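Local coordinates for hypothetical protein Atu2299 (Agrobacterium tumefaciens, PDB 2HLY) that is of unknown function but belongs to a family grouped with the CA clan of papain-like cysteine peptidases, at residues Y63-F72 / F106-V115. Residues are numbered along the deposited sequence; the frame is centred on the assembly and turned at random.
Sequences YNLGGTVLLF and FSEGTDALAV
A beta hairpin, strands 60-65 and 68-72 joined by a type I' turn, lays one face against the loop that links strands 97-100 and 120-123, and Phe106 is the side chain that the loop sends in among Tyr63, Leu65, Leu70 and Phe72. A flat, wholly apolar ring suits this buried place because all four of these neighbours meet it with carbon atoms. Leu70 CD2 lies over one face, 3.9 Å from the centroid of the Phe106 ring, a CH-pi contact. Leu70 CG stands anti to the backbone N (chi1 175°), which carries the branch out to the loop; there the other methyl, CD1, rests on Thr110 CG2. Tyr63 and Phe72 complete an aromatic cluster with Phe106. Tyr63 CE2 approaches Phe106 CE2 at 3.8 Å with the ring planes at 44°. Phe72 CZ approaches Phe106 CE1 at 3.7 Å with the planes at 52°, so both pairs are oblique. Tyr63 can be buried here because its hydroxyl bonds to that of Tyr142, while Phe72 also stacks on His89. Leu65 CD1 touches both Phe106 CD2 and Val115 CG1, 3.6 Å from the latter. The loop holds its own curve through Ser107 OG, which donates to Val115 O over 2.6 Å. At the turn, Gly66 and Gly67 both adopt positive phi, natural for residues without a side chain, and Asn64 OD1 accepts from Gly67 N in an Asx motif. Beside the turn the contact becomes partly polar: Thr68 and Leu113 meet near its edge, where one water donates both to Thr68 OG1 at 2.9 Å and to Leu113 O at 3.2 Å.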
ATOM      1  N   TYR A  63      -7.661  11.224  -2.085  1.00  9.41           N
ATOM      2  CA  TYR A  63      -7.851  11.201  -0.640  1.00  9.82           C
ATOM      3  C   TYR A  63      -7.891  12.616  -0.103  1.00 10.24           C
ATOM      4  O   TYR A  63      -7.122  13.464  -0.563  1.00 12.10           O
ATOM      5  CB  TYR A  63      -6.640  10.549   0.022  1.00  9.18           C
ATOM      6  CG  TYR A  63      -6.447   9.100  -0.301  1.00  9.17           C
ATOM      7  CD1 TYR A  63      -7.197   8.131   0.375  1.00 10.12           C
ATOM      8  CD2 TYR A  63      -5.483   8.687  -1.239  1.00  9.19           C
ATOM      9  CE1 TYR A  63      -7.023   6.775   0.103  1.00 10.27           C
ATOM     10  CE2 TYR A  63      -5.305   7.321  -1.522  1.00  9.07           C
ATOM     11  CZ  TYR A  63      -6.078   6.382  -0.838  1.00  9.86           C
ATOM     12  OH  TYR A  63      -5.925   5.032  -1.078  1.00 10.66           O
ATOM     13  N   ASN A  64      -8.755  12.872   0.874  1.00 10.09           N
ATOM     14  CA  ASN A  64      -8.609  14.090   1.650  1.00 10.46           C
ATOM     15  C   ASN A  64      -7.805  13.719   2.886  1.00 11.01           C
ATOM     16  O   ASN A  64      -8.272  12.947   3.716  1.00 11.87           O
ATOM     17  CB  ASN A  64      -9.972  14.677   2.048  1.00 10.64           C
ATOM     18  CG  ASN A  64      -9.828  15.896   2.953  1.00 11.96           C
ATOM     19  OD1 ASN A  64      -8.910  15.963   3.785  1.00 13.18           O
ATOM     20  ND2 ASN A  64     -10.724  16.868   2.795  1.00 12.80           N
ATOM     21  N   LEU A  65      -6.583  14.236   2.976  1.00 11.57           N
ATOM     22  CA  LEU A  65      -5.724  13.942   4.109  1.00 12.66           C
ATOM     23  C   LEU A  65      -5.529  15.208   4.931  1.00 13.66           C
ATOM     24  O   LEU A  65      -4.692  16.050   4.602  1.00 14.29           O
ATOM     25  CB  LEU A  65      -4.396  13.348   3.631  1.00 13.21           C
ATOM     26  CG  LEU A  65      -4.518  12.092   2.739  1.00 13.91           C
ATOM     27  CD1 LEU A  65      -3.152  11.721   2.175  1.00 17.36           C
ATOM     28  CD2 LEU A  65      -5.193  10.908   3.440  1.00 16.36           C
ATOM     29  N   GLY A  66      -6.329  15.339   5.980  1.00 13.69           N
ATOM     30  CA  GLY A  66      -6.213  16.469   6.905  1.00 14.88           C
ATOM     31  C   GLY A  66      -6.486  17.817   6.264  1.00 15.59           C
ATOM     32  O   GLY A  66      -5.916  18.834   6.681  1.00 15.98           O
ATOM     33  N   GLY A  67      -7.344  17.823   5.242  1.00 15.51           N
ATOM     34  CA  GLY A  67      -7.742  19.068   4.575  1.00 16.53           C
ATOM     35  C   GLY A  67      -7.109  19.301   3.216  1.00 17.32           C
ATOM     36  O   GLY A  67      -7.542  20.190   2.474  1.00 18.39           O
ATOM     37  N   THR A  68      -6.085  18.516   2.884  1.00 16.66           N
ATOM     38  CA  THR A  68      -5.450  18.603   1.575  1.00 16.99           C
ATOM     39  C   THR A  68      -5.845  17.381   0.764  1.00 16.02           C
ATOM     40  O   THR A  68      -5.821  16.262   1.285  1.00 15.54           O
ATOM     41  CB  THR A  68      -3.905  18.654   1.677  1.00 17.83           C
ATOM     42  OG1 THR A  68      -3.435  17.509   2.385  1.00 21.85           O
ATOM     43  CG2 THR A  68      -3.463  19.894   2.447  1.00 19.64           C
ATOM     44  N   VAL A  69      -6.210  17.589  -0.496  1.00 14.29           N
ATOM     45  CA  VAL A  69      -6.588  16.469  -1.355  1.00 14.23           C
ATOM     46  C   VAL A  69      -5.372  16.009  -2.139  1.00 13.66           C
ATOM     47  O   VAL A  69      -4.751  16.795  -2.870  1.00 13.97           O
ATOM     48  CB  VAL A  69      -7.777  16.832  -2.301  1.00 14.27           C
ATOM     49  CG1 VAL A  69      -7.976  15.789  -3.398  1.00 15.20           C
ATOM     50  CG2 VAL A  69      -9.071  17.019  -1.504  1.00 16.03           C
ATOM     51  N   LEU A  70      -5.030  14.733  -1.973  1.00 12.53           N
ATOM     52  CA  LEU A  70      -4.000  14.075  -2.761  1.00 12.85           C
ATOM     53  C   LEU A  70      -4.683  13.346  -3.918  1.00 12.72           C
ATOM     54  O   LEU A  70      -5.577  12.531  -3.690  1.00 12.41           O
ATOM     55  CB  LEU A  70      -3.218  13.090  -1.868  1.00 13.21           C
ATOM     56  CG  LEU A  70      -2.152  12.204  -2.517  1.00 15.84           C
ATOM     57  CD1 LEU A  70      -1.111  13.011  -3.301  1.00 18.97           C
ATOM     58  CD2 LEU A  70      -1.497  11.363  -1.416  1.00 14.48           C
ATOM     59  N   LEU A  71      -4.277  13.654  -5.149  1.00 11.93           N
ATOM     60  CA  LEU A  71      -4.990  13.176  -6.332  1.00 11.58           C
ATOM     61  C   LEU A  71      -4.070  12.382  -7.249  1.00 11.60           C
ATOM     62  O   LEU A  71      -3.149  12.939  -7.878  1.00 11.98           O
ATOM     63  CB  LEU A  71      -5.666  14.352  -7.076  1.00 12.75           C
ATOM     64  CG  LEU A  71      -6.513  14.058  -8.322  1.00 12.71           C
ATOM     65  CD1 LEU A  71      -7.542  12.976  -8.083  1.00 13.53           C
ATOM     66  CD2 LEU A  71      -7.205  15.335  -8.821  1.00 13.74           C
ATOM     67  N   PHE A  72      -4.306  11.074  -7.297  1.00 11.02           N
ATOM     68  CA  PHE A  72      -3.567  10.199  -8.190  1.00 10.70           C
ATOM     69  C   PHE A  72      -4.323  10.114  -9.505  1.00 11.49           C
ATOM     70  O   PHE A  72      -5.143   9.216  -9.730  1.00 11.62           O
ATOM     71  CB  PHE A  72      -3.367   8.816  -7.578  1.00 10.81           C
ATOM     72  CG  PHE A  72      -2.534   8.814  -6.330  1.00 10.67           C
ATOM     73  CD1 PHE A  72      -1.146   8.854  -6.402  1.00 12.82           C
ATOM     74  CD2 PHE A  72      -3.133   8.717  -5.088  1.00 11.82           C
ATOM     75  CE1 PHE A  72      -0.362   8.827  -5.241  1.00 11.81           C
ATOM     76  CE2 PHE A  72      -2.347   8.680  -3.904  1.00 11.82           C
ATOM     77  CZ  PHE A  72      -0.957   8.732  -3.995  1.00 12.02           C
ATOM     78  N   PHE A 106       3.027   8.696   1.932  1.00 12.76           N
ATOM     79  CA  PHE A 106       2.445   9.810   1.175  1.00 13.61           C
ATOM     80  C   PHE A 106       3.112  11.159   1.452  1.00 14.45           C
ATOM     81  O   PHE A 106       2.846  12.134   0.747  1.00 14.75           O
ATOM     82  CB  PHE A 106       0.944   9.928   1.418  1.00 13.09           C
ATOM     83  CG  PHE A 106       0.108   8.846   0.761  1.00 11.68           C
ATOM     84  CD1 PHE A 106       0.639   7.970  -0.191  1.00 12.80           C
ATOM     85  CD2 PHE A 106      -1.239   8.737   1.082  1.00 11.91           C
ATOM     86  CE1 PHE A 106      -0.176   6.993  -0.789  1.00 12.24           C
ATOM     87  CE2 PHE A 106      -2.053   7.770   0.477  1.00 12.01           C
ATOM     88  CZ  PHE A 106      -1.518   6.901  -0.443  1.00 11.51           C
ATOM     89  N   SER A 107       3.956  11.234   2.477  1.00 15.29           N
ATOM     90  CA  SER A 107       4.720  12.466   2.716  1.00 17.35           C
ATOM     91  C   SER A 107       5.714  12.758   1.591  1.00 17.46           C
ATOM     92  O   SER A 107       6.036  13.918   1.324  1.00 18.77           O
ATOM     93  CB  SER A 107       5.454  12.384   4.040  1.00 17.47           C
ATOM     94  OG  SER A 107       4.575  11.901   5.042  1.00 21.45           O
ATOM     95  N   GLU A 108       6.218  11.710   0.950  1.00 17.10           N
ATOM     96  CA  GLU A 108       7.205  11.867  -0.111  1.00 17.30           C
ATOM     97  C   GLU A 108       6.504  12.336  -1.366  1.00 16.30           C
ATOM     98  O   GLU A 108       5.466  11.794  -1.748  1.00 17.02           O
ATOM     99  CB  GLU A 108       7.909  10.550  -0.394  1.00 18.25           C
ATOM    100  CG  GLU A 108       8.534   9.899   0.817  1.00 22.68           C
ATOM    101  CD  GLU A 108       9.304   8.637   0.461  1.00 27.87           C
ATOM    102  OE1 GLU A 108      10.053   8.655  -0.543  1.00 31.12           O
ATOM    103  OE2 GLU A 108       9.161   7.631   1.191  1.00 31.18           O
ATOM    104  N   GLY A 109       7.067  13.354  -1.997  1.00 15.26           N
ATOM    105  CA  GLY A 109       6.549  13.832  -3.268  1.00 14.27           C
ATOM    106  C   GLY A 109       5.396  14.811  -3.137  1.00 13.87           C
ATOM    107  O   GLY A 109       4.824  15.229  -4.139  1.00 13.24           O
ATOM    108  N   THR A 110       5.056  15.208  -1.911  1.00 13.52           N
ATOM    109  CA  THR A 110       3.883  16.064  -1.731  1.00 14.42           C
ATOM    110  C   THR A 110       4.246  17.473  -1.259  1.00 14.81           C
ATOM    111  O   THR A 110       3.377  18.347  -1.187  1.00 16.34           O
ATOM    112  CB  THR A 110       2.826  15.398  -0.824  1.00 13.69           C
ATOM    113  OG1 THR A 110       3.461  14.940   0.374  1.00 16.32           O
ATOM    114  CG2 THR A 110       2.190  14.210  -1.554  1.00 15.96           C
ATOM    115  N   ASP A 111       5.540  17.682  -1.009  1.00 15.14           N
ATOM    116  CA  ASP A 111       6.136  19.002  -0.725  1.00 15.84           C
ATOM    117  C   ASP A 111       5.215  19.921   0.095  1.00 16.12           C
ATOM    118  O   ASP A 111       4.999  19.665   1.280  1.00 17.07           O
ATOM    119  CB  ASP A 111       6.681  19.656  -2.020  1.00 15.60           C
ATOM    120  CG  ASP A 111       5.631  19.769  -3.131  1.00 15.66           C
ATOM    121  OD1 ASP A 111       5.600  18.887  -4.020  1.00 16.14           O
ATOM    122  OD2 ASP A 111       4.835  20.739  -3.120  1.00 15.30           O
ATOM    123  N   ALA A 112       4.655  20.951  -0.539  1.00 16.21           N
ATOM    124  CA  ALA A 112       3.798  21.953   0.105  1.00 16.80           C
ATOM    125  C   ALA A 112       2.609  21.383   0.875  1.00 17.50           C
ATOM    126  O   ALA A 112       2.152  22.002   1.842  1.00 18.85           O
ATOM    127  CB  ALA A 112       3.299  22.949  -0.937  1.00 17.10           C
ATOM    128  N   LEU A 113       2.088  20.237   0.428  1.00 17.48           N
ATOM    129  CA  LEU A 113       0.925  19.610   1.056  1.00 18.12           C
ATOM    130  C   LEU A 113       1.230  19.116   2.469  1.00 19.05           C
ATOM    131  O   LEU A 113       0.314  18.977   3.274  1.00 20.21           O
ATOM    132  CB  LEU A 113       0.372  18.456   0.201  1.00 17.97           C
ATOM    133  CG  LEU A 113      -0.053  18.687  -1.261  1.00 17.73           C
ATOM    134  CD1 LEU A 113      -0.522  17.381  -1.895  1.00 16.85           C
ATOM    135  CD2 LEU A 113      -1.129  19.747  -1.398  1.00 18.71           C
ATOM    136  N   ALA A 114       2.501  18.834   2.754  1.00 19.45           N
ATOM    137  CA  ALA A 114       2.943  18.465   4.107  1.00 20.10           C
ATOM    138  C   ALA A 114       2.032  17.368   4.650  1.00 19.79           C
ATOM    139  O   ALA A 114       1.389  17.528   5.692  1.00 21.20           O
ATOM    140  CB  ALA A 114       2.927  19.685   5.034  1.00 20.87           C
ATOM    141  N   VAL A 115       1.940  16.278   3.899  1.00 17.84           N
ATOM    142  CA  VAL A 115       1.072  15.175   4.284  1.00 17.09           C
ATOM    143  C   VAL A 115       1.734  14.346   5.378  1.00 16.63           C
ATOM    144  O   VAL A 115       2.855  13.862   5.185  1.00 16.84           O
ATOM    145  CB  VAL A 115       0.732  14.284   3.066  1.00 16.60           C
ATOM    146  CG1 VAL A 115      -0.128  13.093   3.495  1.00 16.22           C
ATOM    147  CG2 VAL A 115       0.025  15.110   2.017  1.00 15.57           C
TER
HETATM  148  O   HOH W   1      -2.203  18.080   4.960  1.00 35.46           O